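Substrate-binding protein (Synechococcus sp., PDB 6WPN) probably serves as the periplasmic binding component of an ABC transporter, capturing a sugar or oligosaccharide for uptake by this marine cyanobacterium. Local coordinates at residues 91-96 against 380-385; 118-123 against 339-344; 137-142 against 300-305. All blocks are in the same frame, centred on the assembly; numbering follows the deposited sequence.

Contact 1: residues 91-96 against 380-385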
loop_
_atom_site.group_PDB
_atom_site.type_symbol
_atom_site.label_atom_id
_atom_site.label_comp_id
_atom_site.label_asym_id
_atom_site.label_seq_id
_atom_site.Cartn_x
_atom_site.Cartn_y
_atom_site.Cartn_z
ATOM N N ASN A 91 7.749 -3.717 -4.115
ATOM C CA ASN A 91 6.740 -2.728 -4.453
ATOM C C ASN A 91 7.390 -1.662 -5.328
ATOM O O ASN A 91 8.621 -1.546 -5.356
ATOM C CB ASN A 91 6.117 -2.091 -3.200
ATOM C CG ASN A 91 7.077 -1.201 -2.450
ATOM O OD1 ASN A 91 8.286 -1.406 -2.480
ATOM N ND2 ASN A 91 6.538 -0.195 -1.771
ATOM N N PRO A 92 6.602 -0.896 -6.082
ATOM C CA PRO A 92 7.179 0.044 -7.065
ATOM C C PRO A 92 8.242 0.956 -6.467
ATOM O O PRO A 92 9.291 1.150 -7.102
ATOM C CB PRO A 92 5.956 0.838 -7.569
ATOM C CG PRO A 92 4.765 0.335 -6.775
ATOM C CD PRO A 92 5.145 -1.010 -6.247
ATOM N N PRO A 93 8.032 1.559 -5.283
ATOM C CA PRO A 93 9.103 2.425 -4.743
ATOM C C PRO A 93 10.419 1.702 -4.511
ATOM O O PRO A 93 11.463 2.150 -5.003
ATOM C CB PRO A 93 8.501 2.940 -3.430
ATOM C CG PRO A 93 7.052 2.869 -3.631
ATOM C CD PRO A 93 6.840 1.616 -4.414
ATOM N N PHE A 94 10.402 0.591 -3.771
ATOM C CA PHE A 94 11.648 -0.115 -3.487
ATOM C C PHE A 94 12.251 -0.730 -4.742
ATOM O O PHE A 94 13.479 -0.820 -4.855
ATOM C CB PHE A 94 11.428 -1.179 -2.415
ATOM C CG PHE A 94 12.698 -1.813 -1.935
ATOM C CD1 PHE A 94 12.825 -3.188 -1.883
ATOM C CD2 PHE A 94 13.772 -1.030 -1.541
ATOM C CE1 PHE A 94 13.998 -3.776 -1.443
ATOM C CE2 PHE A 94 14.949 -1.611 -1.106
ATOM C CZ PHE A 94 15.060 -2.986 -1.056
ATOM N N ALA A 95 11.415 -1.157 -5.690
ATOM C CA ALA A 95 11.935 -1.733 -6.925
ATOM C C ALA A 95 12.724 -0.706 -7.726
ATOM O O ALA A 95 13.692 -1.062 -8.407
ATOM C CB ALA A 95 10.792 -2.303 -7.763
ATOM N N ALA A 96 12.322 0.565 -7.667
ATOM C CA ALA A 96 13.038 1.609 -8.392
ATOM C C ALA A 96 14.408 1.877 -7.778
ATOM O O ALA A 96 15.387 2.082 -8.504
ATOM C CB ALA A 96 12.207 2.891 -8.428
ATOM N N VAL A 380 -1.425 4.213 -8.993
ATOM C CA VAL A 380 -0.322 4.154 -8.043
ATOM C C VAL A 380 0.115 5.599 -7.843
ATOM O O VAL A 380 0.447 6.293 -8.811
ATOM C CB VAL A 380 0.833 3.288 -8.563
ATOM C CG1 VAL A 380 2.080 3.505 -7.725
ATOM C CG2 VAL A 380 0.438 1.822 -8.563
ATOM N N LEU A 381 0.126 6.053 -6.591
ATOM C CA LEU A 381 0.307 7.475 -6.322
ATOM C C LEU A 381 1.723 7.853 -5.910
ATOM O O LEU A 381 2.225 8.890 -6.356
ATOM C CB LEU A 381 -0.672 7.927 -5.233
ATOM C CG LEU A 381 -2.164 7.784 -5.541
ATOM C CD1 LEU A 381 -2.998 8.249 -4.360
ATOM C CD2 LEU A 381 -2.530 8.560 -6.794
ATOM N N VAL A 382 2.384 7.057 -5.077
ATOM C CA VAL A 382 3.794 7.315 -4.798
ATOM C C VAL A 382 4.569 7.043 -6.085
ATOM O O VAL A 382 4.542 5.915 -6.601
ATOM C CB VAL A 382 4.300 6.479 -3.608
ATOM C CG1 VAL A 382 3.592 6.910 -2.336
ATOM C CG2 VAL A 382 4.085 4.988 -3.836
ATOM N N PRO A 383 5.228 8.044 -6.667
ATOM C CA PRO A 383 5.937 7.809 -7.931
ATOM C C PRO A 383 7.063 6.802 -7.738
ATOM O O PRO A 383 7.889 6.936 -6.834
ATOM C CB PRO A 383 6.464 9.199 -8.309
ATOM C CG PRO A 383 6.518 9.951 -7.021
ATOM C CD PRO A 383 5.376 9.431 -6.193
ATOM N N ALA A 384 7.071 5.772 -8.584
ATOM C CA ALA A 384 8.075 4.719 -8.493
ATOM C C ALA A 384 9.446 5.258 -8.871
ATOM O O ALA A 384 9.958 4.967 -9.957
ATOM C CB ALA A 384 7.699 3.542 -9.393
ATOM N N THR A 385 10.034 6.062 -7.992
ATOM C CA THR A 385 11.318 6.698 -8.223
ATOM C C THR A 385 12.317 6.317 -7.132
ATOM O O THR A 385 11.927 5.840 -6.061
ATOM C CB THR A 385 11.144 8.223 -8.265
ATOM O OG1 THR A 385 10.789 8.680 -6.957
ATOM C CG2 THR A 385 10.040 8.605 -9.242
#
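A384 presses its methyl group into the first turn of helix 92-99, where its CB lies 3.7 Å from the CB of P92. One turn on, A384 O approaches the CB of A96 to 3.4 Å, so this one loop residue touches the helix at two successive turns. P92 also makes a looser apolar contact through its CG, 4.3 Å from CG1 of V380. P93 meets the loop through a separate point: its CG comes within 3.7 Å of V382 CG2, and the two side chains cross at about a right angle. V382 offers this methyl because CG2 sits between its own backbone N and carbonyl carbon, with CG1 turned anti to that carbon (chi1 -65°).

The contact itself is apolar; bonds within each segment shape the pieces that meet. The helix side is an N-cap: N91 OD1 accepts from F94 N at 3.2 Å, with the donor 49° above the plane of the side-chain carbonyl. The two prolines that follow occupy the first turn, where the missing N-H groups cost no helical hydrogen bond. On the loop side A384 is the centre of an inverse gamma turn, closed by a weak bond from T385 N to P383 O, and T385 OG1 adds a second weak bond to the same oxygen. This kink turns the chain between strand 378-379 and helix 388-403 of the solute-binding fold. P93 also touches V388 and K389 of that later helix, while L381 and V382 reach Q202 and E198 of helix 195-202, and L381 N is bonded to N296 OD1.

Contact 2: residues 118-123 against 339-344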
loop_
_atom_site.group_PDB
_atom_site.type_symbol
_atom_site.label_atom_id
_atom_site.label_comp_id
_atom_site.label_asym_id
_atom_site.label_seq_id
_atom_site.Cartn_x
_atom_site.Cartn_y
_atom_site.Cartn_z
ATOM N N ASN A 118 -1.201 -11.880 -20.301
ATOM C CA ASN A 118 -1.933 -12.462 -19.185
ATOM C C ASN A 118 -2.116 -11.509 -18.014
ATOM O O ASN A 118 -2.827 -11.858 -17.067
ATOM C CB ASN A 118 -1.231 -13.733 -18.701
ATOM C CG ASN A 118 -1.332 -14.872 -19.696
ATOM O OD1 ASN A 118 -1.988 -14.753 -20.734
ATOM N ND2 ASN A 118 -0.682 -15.986 -19.384
ATOM N N TYR A 119 -1.510 -10.326 -18.050
ATOM C CA TYR A 119 -1.574 -9.392 -16.938
ATOM C C TYR A 119 -2.298 -8.118 -17.351
ATOM O O TYR A 119 -2.407 -7.792 -18.538
ATOM C CB TYR A 119 -0.171 -9.051 -16.416
ATOM C CG TYR A 119 0.589 -10.253 -15.900
ATOM C CD1 TYR A 119 1.303 -11.072 -16.767
ATOM C CD2 TYR A 119 0.596 -10.567 -14.545
ATOM C CE1 TYR A 119 1.998 -12.171 -16.302
ATOM C CE2 TYR A 119 1.289 -11.663 -14.068
ATOM C CZ TYR A 119 1.991 -12.464 -14.951
ATOM O OH TYR A 119 2.683 -13.560 -14.490
ATOM N N LEU A 120 -2.803 -7.409 -16.349
ATOM C CA LEU A 120 -3.418 -6.111 -16.571
ATOM C C LEU A 120 -2.371 -5.163 -17.146
ATOM O O LEU A 120 -1.320 -4.967 -16.518
ATOM C CB LEU A 120 -3.979 -5.570 -15.258
ATOM C CG LEU A 120 -4.914 -4.358 -15.281
ATOM C CD1 LEU A 120 -6.219 -4.678 -15.996
ATOM C CD2 LEU A 120 -5.187 -3.887 -13.863
ATOM N N PRO A 121 -2.608 -4.563 -18.320
ATOM C CA PRO A 121 -1.557 -3.731 -18.935
ATOM C C PRO A 121 -1.125 -2.563 -18.067
ATOM O O PRO A 121 0.074 -2.268 -17.992
ATOM C CB PRO A 121 -2.202 -3.263 -20.250
ATOM C CG PRO A 121 -3.673 -3.413 -20.038
ATOM C CD PRO A 121 -3.833 -4.601 -19.134
ATOM N N SER A 122 -2.071 -1.893 -17.406
ATOM C CA SER A 122 -1.723 -0.750 -16.567
ATOM C C SER A 122 -0.757 -1.144 -15.457
ATOM O O SER A 122 0.131 -0.365 -15.092
ATOM C CB SER A 122 -2.988 -0.142 -15.968
ATOM O OG SER A 122 -3.791 -1.152 -15.382
ATOM N N VAL A 123 -0.919 -2.342 -14.901
ATOM C CA VAL A 123 -0.071 -2.767 -13.795
ATOM C C VAL A 123 1.190 -3.483 -14.273
ATOM O O VAL A 123 2.205 -3.481 -13.568
ATOM C CB VAL A 123 -0.880 -3.646 -12.826
ATOM C CG1 VAL A 123 0.009 -4.212 -11.717
ATOM C CG2 VAL A 123 -2.044 -2.875 -12.272
ATOM N N SER A 339 -3.584 -9.323 -10.307
ATOM C CA SER A 339 -3.167 -8.626 -11.514
ATOM C C SER A 339 -3.345 -9.471 -12.767
ATOM O O SER A 339 -3.130 -8.967 -13.874
ATOM C CB SER A 339 -1.705 -8.177 -11.389
ATOM O OG SER A 339 -0.846 -9.289 -11.196
ATOM N N SER A 340 -3.737 -10.734 -12.618
ATOM C CA SER A 340 -4.032 -11.588 -13.757
ATOM C C SER A 340 -5.416 -11.270 -14.297
ATOM O O SER A 340 -6.384 -11.198 -13.535
ATOM C CB SER A 340 -3.956 -13.057 -13.344
ATOM O OG SER A 340 -4.575 -13.897 -14.303
ATOM N N LEU A 341 -5.512 -11.105 -15.620
ATOM C CA LEU A 341 -6.803 -10.833 -16.248
ATOM C C LEU A 341 -7.778 -11.982 -16.023
ATOM O O LEU A 341 -8.953 -11.759 -15.705
ATOM C CB LEU A 341 -6.617 -10.567 -17.741
ATOM C CG LEU A 341 -5.866 -9.272 -18.062
ATOM C CD1 LEU A 341 -5.630 -9.135 -19.553
ATOM C CD2 LEU A 341 -6.616 -8.065 -17.505
ATOM N N GLU A 342 -7.304 -13.220 -16.190
ATOM C CA GLU A 342 -8.152 -14.386 -15.973
ATOM C C GLU A 342 -8.668 -14.422 -14.540
ATOM O O GLU A 342 -9.863 -14.621 -14.299
ATOM C CB GLU A 342 -7.362 -15.660 -16.269
ATOM C CG GLU A 342 -6.975 -15.850 -17.719
ATOM C CD GLU A 342 -6.135 -17.083 -17.949
ATOM O OE1 GLU A 342 -5.685 -17.704 -16.963
ATOM O OE2 GLU A 342 -5.933 -17.430 -19.131
ATOM N N ALA A 343 -7.770 -14.228 -13.572
ATOM C CA ALA A 343 -8.157 -14.270 -12.167
ATOM C C ALA A 343 -9.007 -13.066 -11.778
ATOM O O ALA A 343 -9.970 -13.201 -11.013
ATOM C CB ALA A 343 -6.911 -14.355 -11.288
ATOM N N LEU A 344 -8.667 -11.882 -12.292
ATOM C CA LEU A 344 -9.433 -10.682 -11.966
ATOM C C LEU A 344 -10.872 -10.799 -12.448
ATOM O O LEU A 344 -11.811 -10.469 -11.716
ATOM C CB LEU A 344 -8.765 -9.449 -12.577
ATOM C CG LEU A 344 -9.487 -8.113 -12.396
ATOM C CD1 LEU A 344 -9.629 -7.768 -10.919
ATOM C CD2 LEU A 344 -8.768 -7.003 -13.149
#
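Y119 and S340 run side by side in a single beta bridge, their CA atoms 4.6 Å apart, with L120 N bonded to S339 O at 2.9 Å and L341 N to N118 O at 3.1 Å. The bridge joins two chain segments just as each enters a helix, L120 being the N-cap of helix 121-124 and S340 that of helix 341-352. The two bonds differ in approach: L120 N points nearly along the S339 C=O axis, whereas L341 N is tilted 35° from the carbonyl plane of N118. The same two oxygens also receive longer CA-H...O contacts, N118 O from S340 and S339 O from Y119, so both are gripped from more than one atom.

The side-chain contact is carried by two leucines that cross at about a right angle. CD2 of L341 meets CD1 of L120 at 3.7 Å, and its CD1 lies 3.6 Å from Y119 O, covering that carbonyl with a methyl group. L120 brings CD1 there with CG anti to its backbone N (chi1 -168°), which also sets this methyl loosely beside L344. Replacing L341 with an alanine is likely to leave a gap against L120 and strip the methyl cover from Y119 O.

S340 caps its helix through OG, which accepts from A343 N in an almost straight bond, 173° at the hydrogen. Away from the leucines, the Y119 hydroxyl is hydrogen-bonded to T322 OG1, and its ring meets that of W124. V123 also packs toward S339, its CG1 4.3 Å from the serine CB. S339 OG lies very close to W139 O, probably as a hydrogen bond though the separation is doubtfully short, and sits in the plane of the Y119 ring, at its edge, 3.9 Å from CD2.

Contact 3: residues 137-142 against 300-305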
loop_
_atom_site.group_PDB
_atom_site.type_symbol
_atom_site.label_atom_id
_atom_site.label_comp_id
_atom_site.label_asym_id
_atom_site.label_seq_id
_atom_site.Cartn_x
_atom_site.Cartn_y
_atom_site.Cartn_z
ATOM N N ILE A 137 7.549 -8.744 -12.282
ATOM C CA ILE A 137 6.277 -9.305 -12.721
ATOM C C ILE A 137 5.217 -8.903 -11.702
ATOM O O ILE A 137 5.442 -9.077 -10.495
ATOM C CB ILE A 137 6.356 -10.837 -12.854
ATOM C CG1 ILE A 137 7.290 -11.220 -14.001
ATOM C CG2 ILE A 137 4.970 -11.440 -13.063
ATOM C CD1 ILE A 137 7.669 -12.683 -14.011
ATOM N N PRO A 138 4.081 -8.358 -12.127
ATOM C CA PRO A 138 3.048 -7.978 -11.158
ATOM C C PRO A 138 2.467 -9.202 -10.474
ATOM O O PRO A 138 2.250 -10.243 -11.098
ATOM C CB PRO A 138 1.992 -7.262 -12.013
ATOM C CG PRO A 138 2.680 -6.932 -13.287
ATOM C CD PRO A 138 3.713 -7.991 -13.501
ATOM N N TRP A 139 2.223 -9.068 -9.175
ATOM C CA TRP A 139 1.605 -10.137 -8.406
ATOM C C TRP A 139 0.186 -9.718 -8.039
ATOM O O TRP A 139 -0.695 -9.695 -8.900
ATOM C CB TRP A 139 2.441 -10.461 -7.168
ATOM C CG TRP A 139 2.018 -11.708 -6.461
ATOM C CD1 TRP A 139 1.009 -12.554 -6.817
ATOM C CD2 TRP A 139 2.575 -12.235 -5.253
ATOM N NE1 TRP A 139 0.908 -13.581 -5.909
ATOM C CE2 TRP A 139 1.862 -13.408 -4.940
ATOM C CE3 TRP A 139 3.615 -11.830 -4.408
ATOM C CZ2 TRP A 139 2.153 -14.181 -3.817
ATOM C CZ3 TRP A 139 3.906 -12.603 -3.293
ATOM C CH2 TRP A 139 3.175 -13.762 -3.008
ATOM N N TYR A 140 -0.057 -9.396 -6.778
ATOM C CA TYR A 140 -1.371 -8.955 -6.341
ATOM C C TYR A 140 -1.351 -7.466 -6.014
ATOM O O TYR A 140 -0.308 -6.808 -6.021
ATOM C CB TYR A 140 -1.843 -9.753 -5.124
ATOM C CG TYR A 140 -1.047 -9.497 -3.867
ATOM C CD1 TYR A 140 0.133 -10.179 -3.618
ATOM C CD2 TYR A 140 -1.491 -8.586 -2.917
ATOM C CE1 TYR A 140 0.854 -9.955 -2.463
ATOM C CE2 TYR A 140 -0.771 -8.353 -1.758
ATOM C CZ TYR A 140 0.395 -9.041 -1.539
ATOM O OH TYR A 140 1.106 -8.814 -0.387
ATOM N N LEU A 141 -2.537 -6.936 -5.729
ATOM C CA LEU A 141 -2.676 -5.526 -5.405
ATOM C C LEU A 141 -3.867 -5.332 -4.475
ATOM O O LEU A 141 -4.792 -6.147 -4.432
ATOM C CB LEU A 141 -2.783 -4.677 -6.677
ATOM C CG LEU A 141 -3.977 -4.949 -7.581
ATOM C CD1 LEU A 141 -5.219 -4.279 -7.064
ATOM C CD2 LEU A 141 -3.645 -4.450 -8.984
ATOM N N THR A 142 -3.817 -4.241 -3.714
ATOM C CA THR A 142 -4.840 -3.907 -2.736
ATOM C C THR A 142 -5.333 -2.492 -2.975
ATOM O O THR A 142 -4.527 -1.576 -3.175
ATOM C CB THR A 142 -4.312 -3.992 -1.294
ATOM O OG1 THR A 142 -3.341 -2.962 -1.088
ATOM C CG2 THR A 142 -3.633 -5.312 -1.035
HETATM N N MSE A 300 2.037 -5.069 -5.611
HETATM C CA MSE A 300 3.052 -6.025 -5.186
HETATM C C MSE A 300 3.599 -6.777 -6.392
HETATM O O MSE A 300 2.833 -7.291 -7.205
HETATM C CB MSE A 300 2.473 -7.007 -4.169
HETATM C CG MSE A 300 1.887 -6.333 -2.949
HETATM SE SE MSE A 300 3.187 -5.193 -2.057
HETATM C CE MSE A 300 4.475 -6.551 -1.515
ATOM N N THR A 301 4.925 -6.840 -6.513
ATOM C CA THR A 301 5.567 -7.450 -7.669
ATOM C C THR A 301 6.591 -8.482 -7.220
ATOM O O THR A 301 6.921 -8.602 -6.036
ATOM C CB THR A 301 6.259 -6.407 -8.557
ATOM O OG1 THR A 301 7.292 -5.752 -7.811
ATOM C CG2 THR A 301 5.258 -5.372 -9.042
ATOM N N LEU A 302 7.084 -9.242 -8.191
ATOM C CA LEU A 302 8.127 -10.234 -7.974
ATOM C C LEU A 302 9.268 -9.939 -8.934
ATOM O O LEU A 302 9.034 -9.765 -10.133
ATOM C CB LEU A 302 7.590 -11.652 -8.188
ATOM C CG LEU A 302 6.528 -12.087 -7.180
ATOM C CD1 LEU A 302 6.093 -13.515 -7.453
ATOM C CD2 LEU A 302 7.028 -11.925 -5.747
ATOM N N ALA A 303 10.494 -9.868 -8.412
ATOM C CA ALA A 303 11.659 -9.517 -9.212
ATOM C C ALA A 303 12.738 -10.583 -9.068
ATOM O O ALA A 303 12.762 -11.349 -8.099
ATOM C CB ALA A 303 12.217 -8.144 -8.817
ATOM N N VAL A 304 13.640 -10.617 -10.047
ATOM C CA VAL A 304 14.740 -11.577 -10.079
ATOM C C VAL A 304 16.071 -10.835 -9.988
ATOM O O VAL A 304 16.475 -10.163 -10.950
ATOM C CB VAL A 304 14.681 -12.445 -11.348
ATOM C CG1 VAL A 304 15.814 -13.471 -11.348
ATOM C CG2 VAL A 304 13.330 -13.124 -11.467
ATOM N N PRO A 305 16.789 -10.941 -8.870
ATOM C CA PRO A 305 18.082 -10.252 -8.747
ATOM C C PRO A 305 19.059 -10.681 -9.830
ATOM O O PRO A 305 19.068 -11.836 -10.262
ATOM C CB PRO A 305 18.567 -10.670 -7.356
ATOM C CG PRO A 305 17.298 -10.960 -6.605
ATOM C CD PRO A 305 16.391 -11.599 -7.614
#
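The antiparallel strand pair 137-142 and 300-303, part of the mixed central sheet, is registered by I137 and L302, which form a hydrogen-bonded pair with bonds in both directions. I137 N reaches L302 O at 2.8 Å in a nearly straight bond, 172° at the hydrogen, and L302 N returns to I137 O. P138 and T301 follow as a non-hydrogen-bonded pair. Beyond them M300 is gripped by two successive residues: W139 N donates to M300 O at 2.7 Å, but M300 N turns to Y140 O. This extra residue makes a beta bulge in strand 137-142.

The bulge brings two aromatic rings together on the same side as L302. CD2 of L302 comes obliquely to W139 CE3 at 3.7 Å, while its CD1 lies on one side of the indole, offset toward the rim; on the opposite face Y140 CD1 lies 3.6 Å above the plane, also toward the rim. M300, present as selenomethionine, runs alongside Y140 and points the same way. Its CG rests over a face of the phenol ring, 3.7 Å from the centroid, a CH-pi contact. The bend at chi2 (-56°) then carries SE to an oblique Met-aromatic position 5.4 Å from that centroid. Y140 also meets the ring of F330.

Overall arrangement
The three contacts are nested in sequence: contact 3 lies within the loop closed by contact 2, and contact 2 within that closed by contact 1. Contact 3 is about 12 Å, centre to centre, from each of the others, which are 19 Å apart and do not touch. The sheet connects them. Strand 295-303 pairs antiparallel with 87-90, which leads into the helix of contact 1, and parallel with 378-379, which leads into its loop; strand 137-149 pairs with 337-338, just ahead of contact 2. Contacts that close long loops thus gather distant parts of the chain round one sheet, consistent with the interleaved chain path of extracellular solute-binding proteins.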